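Local structure of protein (hdlp (histone deacetylase-like protein)) (Aquifex aeolicus, 1C3P) at residues Pro221-Leu226 against Lys362-Thr367; Asp228-Phe233 against Gly358-Glu363; Leu270-Phe275 against Leu351-Arg356. The protein probably acts as a zinc-dependent deacetylase of the histone deacetylase family and may take part in acetoin degradation. All coordinates share one frame; numbering follows the deposited sequence.

Interaction 1: residues Pro221-Leu226 against Lys362-Thr367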
loop_
_atom_site.group_PDB
_atom_site.type_symbol
_atom_site.label_atom_id
_atom_site.label_comp_id
_atom_site.label_asym_id
_atom_site.label_seq_id
_atom_site.Cartn_x
_atom_site.Cartn_y
_atom_site.Cartn_z
ATOM N N PRO A 221 -8.801 -13.727 -3.708
ATOM C CA PRO A 221 -8.913 -13.900 -2.257
ATOM C C PRO A 221 -8.088 -15.103 -1.842
ATOM O O PRO A 221 -8.185 -16.148 -2.471
ATOM C CB PRO A 221 -10.425 -14.133 -2.050
ATOM C CG PRO A 221 -11.046 -13.775 -3.416
ATOM C CD PRO A 221 -10.005 -14.264 -4.354
ATOM N N LEU A 222 -7.283 -14.952 -0.787
ATOM C CA LEU A 222 -6.410 -16.020 -0.317
ATOM C C LEU A 222 -6.677 -16.419 1.134
ATOM O O LEU A 222 -7.118 -15.607 1.941
ATOM C CB LEU A 222 -4.960 -15.594 -0.507
ATOM C CG LEU A 222 -4.680 -15.387 -2.003
ATOM C CD1 LEU A 222 -3.328 -14.696 -2.205
ATOM C CD2 LEU A 222 -4.713 -16.732 -2.705
ATOM N N PRO A 223 -6.409 -17.689 1.475
ATOM C CA PRO A 223 -6.622 -18.255 2.814
ATOM C C PRO A 223 -5.672 -17.900 3.937
ATOM O O PRO A 223 -4.588 -17.374 3.721
ATOM C CB PRO A 223 -6.606 -19.761 2.544
ATOM C CG PRO A 223 -5.505 -19.854 1.514
ATOM C CD PRO A 223 -5.925 -18.736 0.551
ATOM N N LYS A 224 -6.111 -18.211 5.152
ATOM C CA LYS A 224 -5.305 -17.997 6.345
ATOM C C LYS A 224 -4.060 -18.895 6.294
ATOM O O LYS A 224 -4.083 -19.993 5.705
ATOM C CB LYS A 224 -6.113 -18.372 7.585
ATOM C CG LYS A 224 -7.427 -17.610 7.745
ATOM C CD LYS A 224 -8.186 -18.093 8.992
ATOM C CE LYS A 224 -9.548 -17.394 9.106
ATOM N NZ LYS A 224 -10.306 -17.832 10.317
ATOM N N GLY A 225 -2.991 -18.448 6.943
ATOM C CA GLY A 225 -1.768 -19.229 6.978
ATOM C C GLY A 225 -1.025 -19.292 5.658
ATOM O O GLY A 225 -0.194 -20.169 5.467
ATOM N N LEU A 226 -1.309 -18.357 4.754
ATOM C CA LEU A 226 -0.673 -18.340 3.435
ATOM C C LEU A 226 0.860 -18.375 3.526
ATOM O O LEU A 226 1.445 -17.615 4.293
ATOM C CB LEU A 226 -1.067 -17.068 2.689
ATOM C CG LEU A 226 -0.774 -17.118 1.190
ATOM C CD1 LEU A 226 -1.838 -18.014 0.555
ATOM C CD2 LEU A 226 -0.839 -15.719 0.569
ATOM N N LYS A 362 -4.725 -26.918 -2.317
ATOM C CA LYS A 362 -5.691 -27.095 -3.397
ATOM C C LYS A 362 -6.603 -25.877 -3.521
ATOM O O LYS A 362 -6.956 -25.478 -4.625
ATOM C CB LYS A 362 -6.543 -28.361 -3.165
ATOM C CG LYS A 362 -5.784 -29.662 -3.339
ATOM C CD LYS A 362 -4.566 -29.704 -2.427
ATOM C CE LYS A 362 -4.971 -29.496 -0.982
ATOM N NZ LYS A 362 -3.792 -29.279 -0.150
ATOM N N GLU A 363 -6.997 -25.310 -2.380
ATOM C CA GLU A 363 -7.855 -24.115 -2.342
ATOM C C GLU A 363 -7.307 -23.011 -3.219
ATOM O O GLU A 363 -8.037 -22.357 -3.969
ATOM C CB GLU A 363 -7.888 -23.494 -0.957
ATOM C CG GLU A 363 -8.502 -24.257 0.139
ATOM C CD GLU A 363 -8.327 -23.504 1.434
ATOM O OE1 GLU A 363 -8.695 -22.301 1.461
ATOM O OE2 GLU A 363 -7.824 -24.110 2.403
ATOM N N VAL A 364 -6.017 -22.761 -3.052
ATOM C CA VAL A 364 -5.370 -21.712 -3.813
ATOM C C VAL A 364 -5.371 -22.041 -5.298
ATOM O O VAL A 364 -5.692 -21.183 -6.131
ATOM C CB VAL A 364 -3.939 -21.470 -3.333
ATOM C CG1 VAL A 364 -3.297 -20.409 -4.202
ATOM C CG2 VAL A 364 -3.935 -21.023 -1.864
ATOM N N LYS A 365 -5.042 -23.282 -5.640
ATOM C CA LYS A 365 -5.046 -23.673 -7.043
ATOM C C LYS A 365 -6.448 -23.521 -7.623
ATOM O O LYS A 365 -6.617 -23.043 -8.748
ATOM C CB LYS A 365 -4.559 -25.124 -7.207
ATOM C CG LYS A 365 -3.118 -25.338 -6.788
ATOM C CD LYS A 365 -2.657 -26.764 -7.083
ATOM C CE LYS A 365 -1.208 -26.969 -6.659
ATOM N NZ LYS A 365 -0.684 -28.334 -6.955
ATOM N N ASP A 366 -7.459 -23.925 -6.856
ATOM C CA ASP A 366 -8.830 -23.805 -7.344
ATOM C C ASP A 366 -9.236 -22.347 -7.588
ATOM O O ASP A 366 -9.894 -22.037 -8.580
ATOM C CB ASP A 366 -9.834 -24.455 -6.371
ATOM C CG ASP A 366 -9.636 -25.957 -6.234
ATOM O OD1 ASP A 366 -9.098 -26.591 -7.175
ATOM O OD2 ASP A 366 -10.045 -26.511 -5.195
ATOM N N THR A 367 -8.858 -21.455 -6.683
ATOM C CA THR A 367 -9.205 -20.040 -6.848
ATOM C C THR A 367 -8.625 -19.494 -8.155
ATOM O O THR A 367 -9.327 -18.841 -8.936
ATOM C CB THR A 367 -8.684 -19.231 -5.660
ATOM O OG1 THR A 367 -9.383 -19.643 -4.479
ATOM C CG2 THR A 367 -8.898 -17.748 -5.883
HETATM O O HOH W 1 -8.006 -18.962 -2.445
#

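Interaction 2: residues Asp228-Phe233 against Gly358-Glu363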
loop_
_atom_site.group_PDB
_atom_site.type_symbol
_atom_site.label_atom_id
_atom_site.label_comp_id
_atom_site.label_asym_id
_atom_site.label_seq_id
_atom_site.Cartn_x
_atom_site.Cartn_y
_atom_site.Cartn_z
ATOM N N ASP A 228 4.854 -18.510 1.458
ATOM C CA ASP A 228 5.501 -17.853 0.327
ATOM C C ASP A 228 5.206 -18.435 -1.034
ATOM O O ASP A 228 5.012 -17.695 -1.992
ATOM C CB ASP A 228 7.024 -17.815 0.526
ATOM C CG ASP A 228 7.441 -16.904 1.652
ATOM O OD1 ASP A 228 6.608 -16.066 2.064
ATOM O OD2 ASP A 228 8.609 -17.008 2.102
ATOM N N ASN A 229 5.212 -19.761 -1.135
ATOM C CA ASN A 229 4.954 -20.413 -2.404
ATOM C C ASN A 229 3.543 -20.152 -2.881
ATOM O O ASN A 229 3.307 -19.927 -4.074
ATOM C CB ASN A 229 5.227 -21.908 -2.270
ATOM C CG ASN A 229 6.703 -22.197 -2.142
ATOM O OD1 ASN A 229 7.442 -22.077 -3.111
ATOM N ND2 ASN A 229 7.150 -22.536 -0.936
ATOM N N GLU A 230 2.606 -20.130 -1.942
ATOM C CA GLU A 230 1.218 -19.876 -2.306
ATOM C C GLU A 230 1.021 -18.441 -2.785
ATOM O O GLU A 230 0.320 -18.196 -3.766
ATOM C CB GLU A 230 0.304 -20.175 -1.118
ATOM C CG GLU A 230 0.393 -21.626 -0.662
ATOM C CD GLU A 230 -0.484 -21.899 0.539
ATOM O OE1 GLU A 230 -0.478 -21.060 1.458
ATOM O OE2 GLU A 230 -1.150 -22.953 0.570
ATOM N N PHE A 231 1.648 -17.487 -2.106
ATOM C CA PHE A 231 1.520 -16.092 -2.517
ATOM C C PHE A 231 2.095 -15.905 -3.928
ATOM O O PHE A 231 1.429 -15.373 -4.817
ATOM C CB PHE A 231 2.254 -15.174 -1.533
ATOM C CG PHE A 231 2.031 -13.704 -1.788
ATOM C CD1 PHE A 231 0.774 -13.130 -1.592
ATOM C CD2 PHE A 231 3.072 -12.893 -2.218
ATOM C CE1 PHE A 231 0.562 -11.772 -1.818
ATOM C CE2 PHE A 231 2.871 -11.527 -2.450
ATOM C CZ PHE A 231 1.608 -10.969 -2.247
ATOM N N LEU A 232 3.331 -16.350 -4.145
ATOM C CA LEU A 232 3.957 -16.182 -5.459
ATOM C C LEU A 232 3.253 -16.957 -6.563
ATOM O O LEU A 232 3.192 -16.499 -7.691
ATOM C CB LEU A 232 5.435 -16.561 -5.392
ATOM C CG LEU A 232 6.238 -15.681 -4.423
ATOM C CD1 LEU A 232 7.630 -16.283 -4.260
ATOM C CD2 LEU A 232 6.321 -14.239 -4.892
ATOM N N PHE A 233 2.735 -18.137 -6.247
ATOM C CA PHE A 233 1.977 -18.919 -7.222
ATOM C C PHE A 233 0.794 -18.078 -7.688
ATOM O O PHE A 233 0.543 -17.914 -8.887
ATOM C CB PHE A 233 1.419 -20.185 -6.562
ATOM C CG PHE A 233 0.419 -20.932 -7.412
ATOM C CD1 PHE A 233 0.842 -21.876 -8.344
ATOM C CD2 PHE A 233 -0.943 -20.718 -7.245
ATOM C CE1 PHE A 233 -0.082 -22.610 -9.093
ATOM C CE2 PHE A 233 -1.887 -21.442 -7.989
ATOM C CZ PHE A 233 -1.456 -22.391 -8.911
ATOM N N GLY A 358 6.257 -23.576 1.459
ATOM C CA GLY A 358 5.522 -24.784 1.768
ATOM C C GLY A 358 4.794 -25.241 0.521
ATOM O O GLY A 358 5.079 -24.774 -0.575
ATOM N N GLU A 359 3.848 -26.156 0.679
ATOM C CA GLU A 359 3.093 -26.641 -0.460
ATOM C C GLU A 359 2.001 -25.656 -0.825
ATOM O O GLU A 359 1.577 -24.849 -0.001
ATOM C CB GLU A 359 2.445 -27.980 -0.125
ATOM C CG GLU A 359 3.407 -29.138 -0.002
ATOM C CD GLU A 359 2.718 -30.398 0.496
ATOM O OE1 GLU A 359 1.660 -30.763 -0.065
ATOM O OE2 GLU A 359 3.239 -31.020 1.444
ATOM N N VAL A 360 1.553 -25.710 -2.068
ATOM C CA VAL A 360 0.470 -24.841 -2.473
ATOM C C VAL A 360 -0.845 -25.617 -2.294
ATOM O O VAL A 360 -1.091 -26.617 -2.980
ATOM C CB VAL A 360 0.633 -24.400 -3.924
ATOM C CG1 VAL A 360 -0.546 -23.510 -4.334
ATOM C CG2 VAL A 360 1.974 -23.661 -4.086
ATOM N N ARG A 361 -1.677 -25.166 -1.351
ATOM C CA ARG A 361 -2.964 -25.819 -1.090
ATOM C C ARG A 361 -3.894 -25.877 -2.285
ATOM O O ARG A 361 -3.874 -25.001 -3.149
ATOM C CB ARG A 361 -3.708 -25.113 0.047
ATOM C CG ARG A 361 -3.208 -25.493 1.413
ATOM C CD ARG A 361 -3.831 -24.589 2.450
ATOM N NE ARG A 361 -3.150 -23.297 2.515
ATOM C CZ ARG A 361 -3.506 -22.325 3.341
ATOM N NH1 ARG A 361 -4.540 -22.508 4.159
ATOM N NH2 ARG A 361 -2.810 -21.196 3.377
ATOM N N LYS A 362 -4.725 -26.918 -2.317
ATOM C CA LYS A 362 -5.691 -27.095 -3.397
ATOM C C LYS A 362 -6.603 -25.877 -3.521
ATOM O O LYS A 362 -6.956 -25.478 -4.625
ATOM C CB LYS A 362 -6.543 -28.361 -3.165
ATOM C CG LYS A 362 -5.784 -29.662 -3.339
ATOM C CD LYS A 362 -4.566 -29.704 -2.427
ATOM C CE LYS A 362 -4.971 -29.496 -0.982
ATOM N NZ LYS A 362 -3.792 -29.279 -0.150
ATOM N N GLU A 363 -6.997 -25.310 -2.380
ATOM C CA GLU A 363 -7.855 -24.115 -2.342
ATOM C C GLU A 363 -7.307 -23.011 -3.219
ATOM O O GLU A 363 -8.037 -22.357 -3.969
ATOM C CB GLU A 363 -7.888 -23.494 -0.957
ATOM C CG GLU A 363 -8.502 -24.257 0.139
ATOM C CD GLU A 363 -8.327 -23.504 1.434
ATOM O OE1 GLU A 363 -8.695 -22.301 1.461
ATOM O OE2 GLU A 363 -7.824 -24.110 2.403
#

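Interaction 3: residues Leu270-Phe275 against Leu351-Arg356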
loop_
_atom_site.group_PDB
_atom_site.type_symbol
_atom_site.label_atom_id
_atom_site.label_comp_id
_atom_site.label_asym_id
_atom_site.label_seq_id
_atom_site.Cartn_x
_atom_site.Cartn_y
_atom_site.Cartn_z
ATOM N N LEU A 270 4.032 -14.544 5.319
ATOM C CA LEU A 270 5.098 -14.444 4.345
ATOM C C LEU A 270 6.433 -13.947 4.914
ATOM O O LEU A 270 6.493 -13.390 6.022
ATOM C CB LEU A 270 4.680 -13.507 3.218
ATOM C CG LEU A 270 3.339 -13.745 2.513
ATOM C CD1 LEU A 270 3.332 -12.871 1.266
ATOM C CD2 LEU A 270 3.160 -15.216 2.132
ATOM N N SER A 271 7.486 -14.153 4.126
ATOM C CA SER A 271 8.847 -13.711 4.445
ATOM C C SER A 271 9.103 -12.422 3.653
ATOM O O SER A 271 8.447 -12.205 2.623
ATOM C CB SER A 271 9.874 -14.752 3.991
ATOM O OG SER A 271 9.944 -14.822 2.571
ATOM N N ASN A 272 10.052 -11.591 4.108
ATOM C CA ASN A 272 10.404 -10.329 3.425
ATOM C C ASN A 272 10.995 -10.640 2.070
ATOM O O ASN A 272 10.928 -9.825 1.153
ATOM C CB ASN A 272 11.528 -9.547 4.114
ATOM C CG ASN A 272 11.159 -8.997 5.437
ATOM O OD1 ASN A 272 12.037 -8.515 6.163
ATOM N ND2 ASN A 272 9.870 -9.028 5.772
ATOM N N VAL A 273 11.664 -11.787 1.981
ATOM C CA VAL A 273 12.299 -12.189 0.734
ATOM C C VAL A 273 11.284 -12.583 -0.331
ATOM O O VAL A 273 11.508 -12.357 -1.509
ATOM C CB VAL A 273 13.311 -13.316 0.981
ATOM C CG1 VAL A 273 13.845 -13.839 -0.332
ATOM C CG2 VAL A 273 14.480 -12.756 1.799
ATOM N N ALA A 274 10.160 -13.163 0.076
ATOM C CA ALA A 274 9.131 -13.498 -0.898
ATOM C C ALA A 274 8.458 -12.174 -1.311
ATOM O O ALA A 274 8.033 -12.016 -2.459
ATOM C CB ALA A 274 8.110 -14.464 -0.277
ATOM N N PHE A 275 8.364 -11.231 -0.366
ATOM C CA PHE A 275 7.769 -9.913 -0.617
ATOM C C PHE A 275 8.592 -9.241 -1.714
ATOM O O PHE A 275 8.057 -8.664 -2.669
ATOM C CB PHE A 275 7.817 -9.084 0.674
ATOM C CG PHE A 275 7.357 -7.660 0.526
ATOM C CD1 PHE A 275 6.016 -7.349 0.343
ATOM C CD2 PHE A 275 8.280 -6.622 0.625
ATOM C CE1 PHE A 275 5.599 -6.016 0.266
ATOM C CE2 PHE A 275 7.879 -5.288 0.549
ATOM C CZ PHE A 275 6.536 -4.987 0.371
ATOM N N LEU A 351 18.655 -8.410 8.056
ATOM C CA LEU A 351 17.759 -7.592 7.268
ATOM C C LEU A 351 16.756 -8.492 6.540
ATOM O O LEU A 351 15.554 -8.218 6.523
ATOM C CB LEU A 351 18.569 -6.760 6.267
ATOM C CG LEU A 351 17.871 -5.527 5.694
ATOM C CD1 LEU A 351 18.849 -4.731 4.853
ATOM C CD2 LEU A 351 16.668 -5.936 4.877
ATOM N N LYS A 352 17.255 -9.573 5.953
ATOM C CA LYS A 352 16.415 -10.517 5.213
ATOM C C LYS A 352 16.018 -11.689 6.091
ATOM O O LYS A 352 16.854 -12.225 6.806
ATOM C CB LYS A 352 17.186 -11.043 4.000
ATOM C CG LYS A 352 17.437 -10.002 2.929
ATOM C CD LYS A 352 18.532 -10.412 1.946
ATOM C CE LYS A 352 18.238 -11.704 1.220
ATOM N NZ LYS A 352 19.356 -12.041 0.284
ATOM N N ASP A 353 14.748 -12.082 6.087
ATOM C CA ASP A 353 14.413 -13.258 6.877
ATOM C C ASP A 353 14.497 -14.485 5.974
ATOM O O ASP A 353 14.574 -14.365 4.752
ATOM C CB ASP A 353 13.035 -13.151 7.562
ATOM C CG ASP A 353 11.954 -12.620 6.661
ATOM O OD1 ASP A 353 11.848 -11.386 6.517
ATOM O OD2 ASP A 353 11.203 -13.438 6.098
ATOM N N PRO A 354 14.555 -15.682 6.564
ATOM C CA PRO A 354 14.633 -16.911 5.771
ATOM C C PRO A 354 13.333 -17.117 5.013
ATOM O O PRO A 354 12.293 -16.584 5.400
ATOM C CB PRO A 354 14.825 -17.983 6.840
ATOM C CG PRO A 354 14.004 -17.422 7.979
ATOM C CD PRO A 354 14.575 -16.013 7.998
ATOM N N TRP A 355 13.384 -17.877 3.932
ATOM C CA TRP A 355 12.155 -18.142 3.206
ATOM C C TRP A 355 11.168 -18.822 4.135
ATOM O O TRP A 355 11.569 -19.454 5.113
ATOM C CB TRP A 355 12.410 -19.028 1.996
ATOM C CG TRP A 355 12.910 -18.254 0.850
ATOM C CD1 TRP A 355 14.198 -17.863 0.609
ATOM C CD2 TRP A 355 12.111 -17.670 -0.175
ATOM N NE1 TRP A 355 14.244 -17.064 -0.512
ATOM C CE2 TRP A 355 12.974 -16.931 -1.011
ATOM C CE3 TRP A 355 10.746 -17.698 -0.469
ATOM C CZ2 TRP A 355 12.513 -16.226 -2.121
ATOM C CZ3 TRP A 355 10.289 -17.000 -1.567
ATOM C CH2 TRP A 355 11.168 -16.273 -2.380
ATOM N N ARG A 356 9.882 -18.671 3.827
ATOM C CA ARG A 356 8.807 -19.262 4.616
ATOM C C ARG A 356 7.836 -19.891 3.629
ATOM O O ARG A 356 6.690 -19.465 3.496
ATOM C CB ARG A 356 8.113 -18.178 5.453
ATOM C CG ARG A 356 9.047 -17.543 6.480
ATOM C CD ARG A 356 8.525 -16.256 7.089
ATOM N NE ARG A 356 9.499 -15.737 8.049
ATOM C CZ ARG A 356 9.448 -14.531 8.601
ATOM N NH1 ARG A 356 8.462 -13.695 8.292
ATOM N NH2 ARG A 356 10.385 -14.163 9.469
#

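Interaction 1: residues Pro221-Leu226 against Lys362-Thr367
The five-membered ring of Pro223 is met by two different groups of helix 362-372: the carboxylate of Glu363 comes against CB, with OE1 3.5 Å from Pro223 CB, and a methyl of Val364 comes against CG and CD, Val364 CG2 being 3.9 Å from both Pro223 CG and Pro223 CD. The Glu363 side chain and the proline ring run past each other antiparallel, whereas Val364 stands roughly square to the ring. With CG1 anti to the backbone N (chi1 178°), Val364 turns that methyl to Leu222, whose CD2 is 4.2 Å from Val364 CG1. No direct hydrogen bond joins the segments. A water does so instead: it donates to Pro221 O over 2.8 Å and lies a short 2.5 Å from Thr367 OG1, while Thr367 CG2 rests 4.0 Å from Pro221 CD. The contact is thus apolar about Val364 and polar at its water-bridged end. Here the C-terminal helix covers the end of strand 217-222, an outermost strand of the parallel sheet, and the type II turn of Pro223 to Leu226 that follows it. Helix 228-245 adds Phe233 against Val364 and Ala234 against Leu222.

Interaction 2: residues Asp228-Phe233 against Gly358-Glu363
Glu230 and Arg361 reach each other through contrasting chains: Glu230 runs out straight beyond CG (chi2 178°), whereas Arg361 folds at chi3 (-80°), swinging its guanidinium round beside the carboxylate. The two planes end 18° apart, nearly coplanar, and the arginine grips side-on with two nitrogens, one to each oxygen. Arg361 NE donates to Glu230 OE2 over 2.8 Å, in the guanidinium plane and on the syn lone pair of that oxygen; Arg361 NH2 donates to Glu230 OE1 over 3.0 Å, also on the syn side but somewhat out of the carboxylate plane. Both bonds are almost straight. The anti lone pair of OE2 is taken as well, by the backbone: Arg361 N lies 3.0 Å from Glu230 OE2. Main chain and side chain of one residue therefore converge on a single oxygen.

Next to this polar cluster Val360 packs against helix 228-245. Its CG1 sits over one face of Phe233, 4.2 Å from the ring centroid, a CH-pi contact offset toward the rim, and its CG2 lies 4.0 Å from Asn229 O. The aliphatic part of Glu230 also packs here, Glu230 CG being 3.7 Å from Val360 CA. Asn227, just before the helix, links the two sides again by bonding Glu359 O through ND2 and Glu230 N through OD1.

Arg361 occupies the N-cap position of helix 362-372, so the bidentate pair ties the start of that helix to the first turn of helix 228-245. With three N-H groups directed at its carboxylate, the buried Glu230 is probably kept ionised; Arg361 NH2 has a further acceptor in Lys224 O, which would help fix the rotation of the guanidinium.

Interaction 3: residues Leu270-Phe275 against Leu351-Arg356
Ser271 and Arg356 bring their CA atoms to 5.6 Å, with Asn272 and Asp353 the next facing pair, as an irregular stretch wraps round the start of helix 272-286. Trp355 lays one face of its indole over the first turn: Val273 CB and Ala274 N both lie above the ring plane, toward its rim. The packing is tight, with Val273 CG1 3.3 Å from Trp355 CZ2 and Ala274 CB 3.6 Å from Trp355 CZ3. The other methyl of Val273 turns to Lys352, Val273 CG2 being 3.9 Å from Lys352 CB.

Ser271 is the N-cap of this helix. Its OG, placed between the backbone N and the carbonyl carbon (chi1 69°), accepts from Ala274 N at 3.0 Å, and Asp228 is hydrogen-bonded to the same hydroxyl. In this alpha/beta fold of the deacetylase and arginase kind, helix 272-286 forms the right-handed beta-alpha-beta crossover between neighbouring parallel strands 250-254 and 290-292. The loop that leads from the first strand to the cap carries the zinc ligand Asp258, whose side chain is about 9 Å from that of Leu270.

Arg356, extended from CG to NE, runs alongside Ser271, with Arg356 CD 3.7 Å from Ser271 CA. Beyond it, Arg356 NH1 donates to Leu270 O over 3.0 Å through a bent bond; the carbonyl oxygen lies near the guanidinium plane, while the donor is tilted 31° from the carbonyl plane. Glu262 holds NH2 by a salt bridge. The carboxylate of Asp353 faces Asn272 N, though its modelled position is doubtful.

Along the chain the first segments come in the order 221-226, 228-233, 270-275, and their partners return in the reverse order, 351-356, 358-363, 362-367, so interaction 3 is innermost. The C-terminal tail thus runs back over three pieces of the alpha/beta core: the end of strand 217-222, the start of helix 228-245 and the start of helix 272-286. Interactions 1 and 2 share Lys362 and Glu363, with centres about 7 Å apart. The centre of interaction 3 lies about 15 Å from that of interaction 2 and about 19 Å from that of interaction 1; Asp228 of interaction 2 bridges to it. Together they lay the tail along the strand and helix ends named above.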